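PDB 4IX3: MsStt7d protein from Micromonas, which probably acts as an ATP-dependent protein kinase, this chain being the catalytic domain of a state transition kinase homolog that binds magnesium and ADP. Local coordinates for residues B[37-51]-B[103-116]. Sequence-based numbering, arbitrary orientation.
Sequences FRGVFKGDQDVVLKN and LTEGLWLMWANEGE
Asn51 holds CG between its backbone N and carbonyl carbon (chi1 72°), which lays its amide along the Trp108 indole, the two planes 19° apart; its CB sits over the face of the six-membered ring, 3.6 Å from the centroid, a CH-pi contact. Leu103 CD2 covers the opposite face, and Trp108 NE1 donates in the ring plane to a lone pair of Thr104 O, fixing the ring's rotation. Met110, with CG anti to N (chi1 -171°) and a bend at chi3, places CE over the Phe41 ring, 4.0 Å from its centroid. Beneath Asn51, Trp108 and Met110, which share one face with Leu49, the strands pair antiparallel: Val48 N reaches Trp111 O at 2.8 Å, and Lys50 N and O bond Leu109 O and N. At the hinge-side end, extended Arg38 grips Glu116 side-on through NE and NH2, with NH2 to OE2 at 2.9 Å; Asn113 ND2 meets OE1 from the other face of the carboxylate. A methionine in place of Arg38 would probably leave Glu116 without its countercharge and freer to turn. Lys50, which contacts ADP in nucleotide-bound crystals of this protein and probably binds ATP, packs CB against the Trp111 edge, 3.6 Å from CZ3. Its NZ forms a salt bridge with Glu66 of helix 59-76, the kinase lysine-glutamate pair, while Trp111 NE1 bonds Asn70; in this N-lobe sheet strand 106-112 lies between strands 45-52 and 84-90.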
ATOM      1  N   PHE B  37     -12.726  -5.302  -3.130  1.00 13.64           N
ATOM      2  CA  PHE B  37     -13.404  -6.561  -2.924  1.00 12.37           C
ATOM      3  C   PHE B  37     -14.378  -6.823  -4.089  1.00 12.68           C
ATOM      4  O   PHE B  37     -14.856  -5.892  -4.716  1.00 14.56           O
ATOM      5  CB  PHE B  37     -14.272  -6.465  -1.664  1.00 14.99           C
ATOM      6  CG  PHE B  37     -13.507  -6.214  -0.400  1.00 16.19           C
ATOM      7  CD1 PHE B  37     -13.202  -7.260   0.437  1.00 24.09           C
ATOM      8  CD2 PHE B  37     -13.157  -4.929  -0.037  1.00 16.98           C
ATOM      9  CE1 PHE B  37     -12.477  -7.022   1.593  1.00 25.42           C
ATOM     10  CE2 PHE B  37     -12.486  -4.664   1.163  1.00 18.96           C
ATOM     11  CZ  PHE B  37     -12.165  -5.725   1.974  1.00 23.74           C
ATOM     12  N   ARG B  38     -14.698  -8.080  -4.361  1.00 15.88           N
ATOM     13  CA  ARG B  38     -15.850  -8.366  -5.237  1.00 14.36           C
ATOM     14  C   ARG B  38     -17.117  -8.211  -4.398  1.00 15.49           C
ATOM     15  O   ARG B  38     -17.104  -8.395  -3.184  1.00 17.26           O
ATOM     16  CB  ARG B  38     -15.816  -9.792  -5.760  1.00 19.30           C
ATOM     17  CG  ARG B  38     -14.739 -10.056  -6.781  1.00 26.21           C
ATOM     18  CD  ARG B  38     -14.971 -11.496  -7.180  1.00 31.79           C
ATOM     19  NE  ARG B  38     -13.926 -11.983  -8.069  1.00 37.44           N
ATOM     20  CZ  ARG B  38     -12.758 -12.451  -7.644  1.00 40.72           C
ATOM     21  NH1 ARG B  38     -12.500 -12.475  -6.341  1.00 46.67           N
ATOM     22  NH2 ARG B  38     -11.830 -12.844  -8.520  1.00 42.06           N
ATOM     23  N   GLY B  39     -18.229  -7.910  -5.052  1.00 13.93           N
ATOM     24  CA  GLY B  39     -19.518  -7.897  -4.366  1.00 15.68           C
ATOM     25  C   GLY B  39     -20.637  -8.170  -5.350  1.00 17.52           C
ATOM     26  O   GLY B  39     -20.414  -8.394  -6.540  1.00 17.18           O
ATOM     27  N   VAL B  40     -21.847  -8.249  -4.811  1.00 16.49           N
ATOM     28  CA  VAL B  40     -23.032  -8.477  -5.635  1.00 18.07           C
ATOM     29  C   VAL B  40     -24.018  -7.387  -5.234  1.00 18.05           C
ATOM     30  O   VAL B  40     -24.291  -7.205  -4.029  1.00 17.69           O
ATOM     31  CB  VAL B  40     -23.651  -9.866  -5.377  1.00 18.99           C
ATOM     32  CG1 VAL B  40     -24.902 -10.031  -6.225  1.00 21.21           C
ATOM     33  CG2 VAL B  40     -22.652 -10.976  -5.709  1.00 25.09           C
ATOM     34  N   PHE B  41     -24.574  -6.718  -6.241  1.00 16.08           N
ATOM     35  CA  PHE B  41     -25.490  -5.618  -6.028  1.00 16.02           C
ATOM     36  C   PHE B  41     -26.874  -6.110  -6.492  1.00 17.60           C
ATOM     37  O   PHE B  41     -27.013  -6.626  -7.615  1.00 19.07           O
ATOM     38  CB  PHE B  41     -25.007  -4.400  -6.822  1.00 16.10           C
ATOM     39  CG  PHE B  41     -25.903  -3.191  -6.783  1.00 17.50           C
ATOM     40  CD1 PHE B  41     -26.330  -2.638  -5.568  1.00 17.50           C
ATOM     41  CD2 PHE B  41     -26.331  -2.588  -7.971  1.00 18.41           C
ATOM     42  CE1 PHE B  41     -27.087  -1.473  -5.548  1.00 21.03           C
ATOM     43  CE2 PHE B  41     -27.073  -1.397  -7.964  1.00 17.51           C
ATOM     44  CZ  PHE B  41     -27.473  -0.840  -6.733  1.00 18.17           C
ATOM     45  N   LYS B  42     -27.884  -5.937  -5.648  1.00 17.88           N
ATOM     46  CA  LYS B  42     -29.269  -6.276  -5.957  1.00 19.85           C
ATOM     47  C   LYS B  42     -29.421  -7.740  -6.331  1.00 22.33           C
ATOM     48  O   LYS B  42     -30.264  -8.132  -7.147  1.00 29.19           O
ATOM     49  CB  LYS B  42     -29.815  -5.350  -7.032  1.00 21.84           C
ATOM     50  CG  LYS B  42     -30.081  -3.950  -6.516  1.00 23.31           C
ATOM     51  CD  LYS B  42     -30.825  -3.112  -7.542  1.00 29.42           C
ATOM     52  CE  LYS B  42     -31.122  -1.724  -7.004  1.00 32.74           C
ATOM     53  NZ  LYS B  42     -32.056  -1.044  -7.932  1.00 36.57           N
ATOM     54  N   GLY B  43     -28.590  -8.557  -5.722  1.00 22.39           N
ATOM     55  CA  GLY B  43     -28.679  -9.992  -5.899  1.00 24.60           C
ATOM     56  C   GLY B  43     -28.132 -10.560  -7.186  1.00 24.70           C
ATOM     57  O   GLY B  43     -27.829 -11.734  -7.226  1.00 28.07           O
ATOM     58  N   ASP B  44     -27.976  -9.744  -8.226  1.00 21.47           N
ATOM     59  CA  ASP B  44     -27.595 -10.305  -9.525  1.00 23.02           C
ATOM     60  C   ASP B  44     -26.622  -9.461 -10.349  1.00 23.22           C
ATOM     61  O   ASP B  44     -26.375  -9.792 -11.526  1.00 28.27           O
ATOM     62  CB  ASP B  44     -28.847 -10.622 -10.336  1.00 26.71           C
ATOM     63  CG  ASP B  44     -29.570  -9.375 -10.827  1.00 30.62           C
ATOM     64  OD1 ASP B  44     -29.243  -8.255 -10.350  1.00 31.75           O
ATOM     65  OD2 ASP B  44     -30.554  -9.564 -11.596  1.00 50.92           O
ATOM     66  N   GLN B  45     -26.105  -8.363  -9.793  1.00 20.56           N
ATOM     67  CA  GLN B  45     -25.131  -7.571 -10.553  1.00 18.73           C
ATOM     68  C   GLN B  45     -23.752  -7.748  -9.933  1.00 18.50           C
ATOM     69  O   GLN B  45     -23.552  -7.447  -8.764  1.00 19.58           O
ATOM     70  CB  GLN B  45     -25.521  -6.102 -10.591  1.00 19.04           C
ATOM     71  CG  GLN B  45     -26.857  -5.846 -11.232  1.00 22.05           C
ATOM     72  CD  GLN B  45     -27.181  -4.373 -11.251  1.00 21.57           C
ATOM     73  OE1 GLN B  45     -26.306  -3.527 -11.488  1.00 25.38           O
ATOM     74  NE2 GLN B  45     -28.422  -4.039 -10.904  1.00 27.40           N
ATOM     75  N   ASP B  46     -22.796  -8.302 -10.676  1.00 16.62           N
ATOM     76  CA  ASP B  46     -21.424  -8.409 -10.169  1.00 15.45           C
ATOM     77  C   ASP B  46     -20.738  -7.055 -10.158  1.00 15.31           C
ATOM     78  O   ASP B  46     -20.697  -6.347 -11.165  1.00 14.28           O
ATOM     79  CB  ASP B  46     -20.670  -9.386 -11.059  1.00 17.07           C
ATOM     80  CG  ASP B  46     -21.214 -10.780 -10.938  1.00 21.12           C
ATOM     81  OD1 ASP B  46     -21.690 -11.154  -9.850  1.00 24.63           O
ATOM     82  OD2 ASP B  46     -21.202 -11.538 -11.919  1.00 30.61           O
ATOM     83  N   VAL B  47     -20.230  -6.687  -8.983  1.00 13.84           N
ATOM     84  CA  VAL B  47     -19.611  -5.395  -8.831  1.00 13.13           C
ATOM     85  C   VAL B  47     -18.236  -5.552  -8.172  1.00 11.22           C
ATOM     86  O   VAL B  47     -17.914  -6.630  -7.646  1.00 12.62           O
ATOM     87  CB  VAL B  47     -20.484  -4.403  -8.000  1.00 12.14           C
ATOM     88  CG1 VAL B  47     -21.769  -4.141  -8.793  1.00 14.57           C
ATOM     89  CG2 VAL B  47     -20.783  -4.911  -6.603  1.00 14.11           C
ATOM     90  N   VAL B  48     -17.477  -4.461  -8.186  1.00 10.62           N
ATOM     91  CA  VAL B  48     -16.212  -4.372  -7.449  0.50 12.28           C
ATOM     92  C   VAL B  48     -16.365  -3.160  -6.533  1.00 10.42           C
ATOM     93  O   VAL B  48     -16.974  -2.169  -6.899  1.00 10.44           O
ATOM     94  CB  VAL B  48     -15.051  -4.237  -8.446  0.50 14.60           C
ATOM     95  CG1 VAL B  48     -13.787  -3.783  -7.763  0.50 13.76           C
ATOM     96  CG2 VAL B  48     -14.806  -5.570  -9.123  0.50 16.04           C
ATOM     97  N   LEU B  49     -15.820  -3.266  -5.326  1.00 10.55           N
ATOM     98  CA  LEU B  49     -16.049  -2.318  -4.235  1.00 10.59           C
ATOM     99  C   LEU B  49     -14.687  -1.945  -3.655  1.00  9.66           C
ATOM    100  O   LEU B  49     -13.858  -2.824  -3.452  1.00 13.62           O
ATOM    101  CB  LEU B  49     -16.845  -3.015  -3.114  1.00 11.72           C
ATOM    102  CG  LEU B  49     -18.309  -3.310  -3.487  1.00 12.25           C
ATOM    103  CD1 LEU B  49     -18.820  -4.482  -2.669  1.00 14.48           C
ATOM    104  CD2 LEU B  49     -19.105  -2.026  -3.338  1.00 15.25           C
ATOM    105  N   LYS B  50     -14.476  -0.676  -3.385  1.00  9.26           N
ATOM    106  CA  LYS B  50     -13.189  -0.250  -2.795  1.00  9.44           C
ATOM    107  C   LYS B  50     -13.436   0.625  -1.593  1.00  8.92           C
ATOM    108  O   LYS B  50     -14.258   1.553  -1.665  1.00 10.13           O
ATOM    109  CB  LYS B  50     -12.363   0.579  -3.808  1.00 10.19           C
ATOM    110  CG  LYS B  50     -10.956   0.929  -3.289  1.00 10.91           C
ATOM    111  CD  LYS B  50     -10.098   1.578  -4.385  1.00 10.25           C
ATOM    112  CE  LYS B  50      -8.725   1.866  -3.848  1.00 11.58           C
ATOM    113  NZ  LYS B  50      -7.871   2.524  -4.919  1.00 12.86           N
ATOM    114  N   ASN B  51     -12.647   0.397  -0.528  1.00  9.50           N
ATOM    115  CA  ASN B  51     -12.626   1.353   0.579  1.00  9.46           C
ATOM    116  C   ASN B  51     -11.170   1.753   0.875  1.00  8.94           C
ATOM    117  O   ASN B  51     -10.241   1.254   0.214  1.00 10.95           O
ATOM    118  CB  ASN B  51     -13.341   0.819   1.830  1.00 10.62           C
ATOM    119  CG  ASN B  51     -12.563  -0.287   2.537  1.00 12.69           C
ATOM    120  OD1 ASN B  51     -11.612  -0.872   1.976  1.00 14.41           O
ATOM    121  ND2 ASN B  51     -12.980  -0.593   3.779  1.00 13.74           N
ATOM    122  N   LEU B 103     -21.150  -4.013   4.183  1.00 14.79           N
ATOM    123  CA  LEU B 103     -20.176  -2.917   4.093  1.00 13.74           C
ATOM    124  C   LEU B 103     -19.833  -2.319   5.451  1.00 12.99           C
ATOM    125  O   LEU B 103     -20.735  -2.006   6.248  1.00 14.58           O
ATOM    126  CB  LEU B 103     -20.693  -1.798   3.172  1.00 12.66           C
ATOM    127  CG  LEU B 103     -20.896  -2.232   1.727  1.00 13.90           C
ATOM    128  CD1 LEU B 103     -21.604  -1.085   1.022  1.00 17.97           C
ATOM    129  CD2 LEU B 103     -19.587  -2.621   1.040  1.00 16.99           C
ATOM    130  N   THR B 104     -18.547  -2.077   5.702  1.00 11.78           N
ATOM    131  CA  THR B 104     -18.093  -1.519   6.985  1.00 12.81           C
ATOM    132  C   THR B 104     -18.171   0.012   7.009  1.00 11.84           C
ATOM    133  O   THR B 104     -18.252   0.695   5.951  1.00 12.15           O
ATOM    134  CB  THR B 104     -16.650  -1.968   7.252  1.00 13.07           C
ATOM    135  OG1 THR B 104     -15.877  -1.648   6.098  1.00 13.22           O
ATOM    136  CG2 THR B 104     -16.575  -3.472   7.484  1.00 15.82           C
ATOM    137  N   GLU B 105     -18.134   0.578   8.213  1.00 11.38           N
ATOM    138  CA  GLU B 105     -18.132   2.043   8.378  1.00 10.88           C
ATOM    139  C   GLU B 105     -17.103   2.712   7.452  1.00  9.85           C
ATOM    140  O   GLU B 105     -15.925   2.306   7.412  1.00 11.01           O
ATOM    141  CB  GLU B 105     -17.831   2.322   9.878  1.00 11.13           C
ATOM    142  CG  GLU B 105     -17.791   3.803  10.230  1.00 11.22           C
ATOM    143  CD  GLU B 105     -16.457   4.526   9.981  1.00 12.81           C
ATOM    144  OE1 GLU B 105     -15.405   3.896  10.311  1.00 12.81           O
ATOM    145  OE2 GLU B 105     -16.444   5.699   9.513  1.00 14.31           O
ATOM    146  N   GLY B 106     -17.503   3.800   6.797  1.00 10.41           N
ATOM    147  CA  GLY B 106     -16.638   4.633   5.962  1.00 10.40           C
ATOM    148  C   GLY B 106     -17.120   4.683   4.511  1.00 10.08           C
ATOM    149  O   GLY B 106     -18.146   4.145   4.150  1.00  9.80           O
ATOM    150  N   LEU B 107     -16.325   5.315   3.693  1.00  9.82           N
ATOM    151  CA  LEU B 107     -16.659   5.581   2.290  1.00  9.76           C
ATOM    152  C   LEU B 107     -16.271   4.375   1.434  1.00  9.47           C
ATOM    153  O   LEU B 107     -15.141   3.860   1.520  1.00 10.05           O
ATOM    154  CB  LEU B 107     -15.906   6.836   1.826  1.00 11.08           C
ATOM    155  CG  LEU B 107     -16.164   7.206   0.357  1.00 10.70           C
ATOM    156  CD1 LEU B 107     -17.610   7.647   0.173  1.00 13.74           C
ATOM    157  CD2 LEU B 107     -15.207   8.367  -0.014  1.00 12.23           C
ATOM    158  N   TRP B 108     -17.175   3.988   0.555  1.00  8.74           N
ATOM    159  CA  TRP B 108     -16.968   2.960  -0.464  1.00  9.56           C
ATOM    160  C   TRP B 108     -17.193   3.505  -1.851  1.00 10.20           C
ATOM    161  O   TRP B 108     -18.099   4.340  -2.060  1.00 11.00           O
ATOM    162  CB  TRP B 108     -17.924   1.789  -0.287  1.00  9.54           C
ATOM    163  CG  TRP B 108     -17.658   1.016   0.967  1.00 10.22           C
ATOM    164  CD1 TRP B 108     -18.080   1.280   2.270  1.00 10.07           C
ATOM    165  CD2 TRP B 108     -16.875  -0.187   1.019  1.00 10.41           C
ATOM    166  NE1 TRP B 108     -17.619   0.283   3.105  1.00 10.08           N
ATOM    167  CE2 TRP B 108     -16.891  -0.646   2.393  1.00 11.53           C
ATOM    168  CE3 TRP B 108     -16.232  -0.963   0.050  1.00 11.49           C
ATOM    169  CZ2 TRP B 108     -16.195  -1.767   2.779  1.00 12.83           C
ATOM    170  CZ3 TRP B 108     -15.557  -2.105   0.438  1.00 11.87           C
ATOM    171  CH2 TRP B 108     -15.523  -2.503   1.781  1.00 13.03           C
ATOM    172  N   LEU B 109     -16.420   3.033  -2.843  1.00 10.17           N
ATOM    173  CA  LEU B 109     -16.714   3.250  -4.276  1.00 10.28           C
ATOM    174  C   LEU B 109     -17.143   1.932  -4.875  1.00  9.51           C
ATOM    175  O   LEU B 109     -16.699   0.848  -4.466  1.00 10.72           O
ATOM    176  CB  LEU B 109     -15.451   3.767  -4.966  1.00 11.13           C
ATOM    177  CG  LEU B 109     -14.833   5.002  -4.340  1.00 10.81           C
ATOM    178  CD1 LEU B 109     -13.664   5.480  -5.203  1.00 12.70           C
ATOM    179  CD2 LEU B 109     -15.872   6.120  -4.163  1.00 14.36           C
ATOM    180  N   MET B 110     -17.957   2.000  -5.943  1.00 10.17           N
ATOM    181  CA  MET B 110     -18.456   0.808  -6.604  1.00 11.06           C
ATOM    182  C   MET B 110     -18.369   0.955  -8.128  1.00 10.99           C
ATOM    183  O   MET B 110     -18.661   2.028  -8.669  1.00 11.06           O
ATOM    184  CB  MET B 110     -19.909   0.544  -6.180  1.00 11.01           C
ATOM    185  CG  MET B 110     -20.451  -0.809  -6.642  1.00 12.77           C
ATOM    186  SD  MET B 110     -22.022  -1.250  -5.865  1.00 14.15           S
ATOM    187  CE  MET B 110     -23.149  -0.216  -6.804  1.00 16.09           C
ATOM    188  N   TRP B 111     -17.937  -0.139  -8.747  1.00  9.70           N
ATOM    189  CA  TRP B 111     -17.901  -0.248 -10.211  1.00 10.27           C
ATOM    190  C   TRP B 111     -18.579  -1.517 -10.657  1.00 10.94           C
ATOM    191  O   TRP B 111     -18.628  -2.512  -9.916  1.00 11.46           O
ATOM    192  CB  TRP B 111     -16.461  -0.286 -10.733  1.00 10.15           C
ATOM    193  CG  TRP B 111     -15.661   0.927 -10.402  1.00 10.04           C
ATOM    194  CD1 TRP B 111     -15.367   2.013 -11.173  1.00 11.98           C
ATOM    195  CD2 TRP B 111     -14.933   1.129  -9.149  1.00 10.83           C
ATOM    196  NE1 TRP B 111     -14.508   2.868 -10.506  1.00 10.20           N
ATOM    197  CE2 TRP B 111     -14.253   2.391  -9.259  1.00  9.78           C
ATOM    198  CE3 TRP B 111     -14.796   0.377  -7.971  1.00 10.57           C
ATOM    199  CZ2 TRP B 111     -13.396   2.841  -8.259  1.00  9.82           C
ATOM    200  CZ3 TRP B 111     -13.911   0.823  -7.002  1.00 10.91           C
ATOM    201  CH2 TRP B 111     -13.239   2.032  -7.145  1.00 10.27           C
ATOM    202  N   ALA B 112     -18.961  -1.571 -11.953  1.00 11.68           N
ATOM    203  CA  ALA B 112     -19.306  -2.856 -12.526  1.00 12.89           C
ATOM    204  C   ALA B 112     -18.054  -3.743 -12.549  1.00 12.83           C
ATOM    205  O   ALA B 112     -16.940  -3.245 -12.789  1.00 13.78           O
ATOM    206  CB  ALA B 112     -19.740  -2.683 -13.969  1.00 15.54           C
ATOM    207  N   ASN B 113     -18.254  -5.044 -12.346  1.00 12.99           N
ATOM    208  CA  ASN B 113     -17.209  -6.033 -12.572  1.00 13.37           C
ATOM    209  C   ASN B 113     -17.170  -6.280 -14.091  1.00 14.23           C
ATOM    210  O   ASN B 113     -18.084  -6.912 -14.650  1.00 16.60           O
ATOM    211  CB  ASN B 113     -17.510  -7.320 -11.798  1.00 16.06           C
ATOM    212  CG  ASN B 113     -16.406  -8.336 -11.931  1.00 17.29           C
ATOM    213  OD1 ASN B 113     -15.625  -8.271 -12.884  1.00 21.47           O
ATOM    214  ND2 ASN B 113     -16.307  -9.266 -10.994  1.00 19.51           N
ATOM    215  N   GLU B 114     -16.145  -5.754 -14.761  1.00 12.33           N
ATOM    216  CA  GLU B 114     -16.054  -5.817 -16.219  1.00 13.27           C
ATOM    217  C   GLU B 114     -15.543  -7.187 -16.685  1.00 12.46           C
ATOM    218  O   GLU B 114     -15.550  -7.465 -17.896  1.00 14.29           O
ATOM    219  CB  GLU B 114     -15.139  -4.712 -16.724  1.00 12.96           C
ATOM    220  CG  GLU B 114     -15.687  -3.329 -16.394  1.00 13.41           C
ATOM    221  CD  GLU B 114     -16.880  -2.914 -17.235  1.00 13.20           C
ATOM    222  OE1 GLU B 114     -17.122  -3.514 -18.314  1.00 15.91           O
ATOM    223  OE2 GLU B 114     -17.407  -1.832 -16.934  1.00 13.16           O
ATOM    224  N   GLY B 115     -15.089  -8.040 -15.779  1.00 13.26           N
ATOM    225  CA  GLY B 115     -14.591  -9.345 -16.129  1.00 16.32           C
ATOM    226  C   GLY B 115     -13.678  -9.904 -15.060  1.00 17.77           C
ATOM    227  O   GLY B 115     -12.989  -9.183 -14.355  1.00 17.37           O
ATOM    228  N   GLU B 116     -13.667 -11.232 -15.006  1.00 20.05           N
ATOM    229  CA  GLU B 116     -12.899 -11.955 -14.027  1.00 22.22           C
ATOM    230  C   GLU B 116     -11.388 -11.993 -14.221  1.00 26.16           C
ATOM    231  O   GLU B 116     -10.662 -12.257 -13.244  1.00 29.90           O
ATOM    232  CB  GLU B 116     -13.471 -13.349 -13.816  1.00 24.36           C
ATOM    233  CG  GLU B 116     -14.617 -13.321 -12.817  1.00 31.09           C
ATOM    234  CD  GLU B 116     -14.308 -12.549 -11.541  1.00 29.31           C
ATOM    235  OE1 GLU B 116     -15.235 -11.964 -10.972  1.00 33.94           O
ATOM    236  OE2 GLU B 116     -13.148 -12.501 -11.083  1.00 31.29           O
TER
HETATM  237  O   HOH W   1     -17.829  -9.334  -8.706  1.00 21.56           O
HETATM  238  O   HOH W   2     -13.148  -2.961   5.973  1.00 14.72           O
HETATM  239  O   HOH W   3     -15.208   0.943   4.847  1.00 20.39           O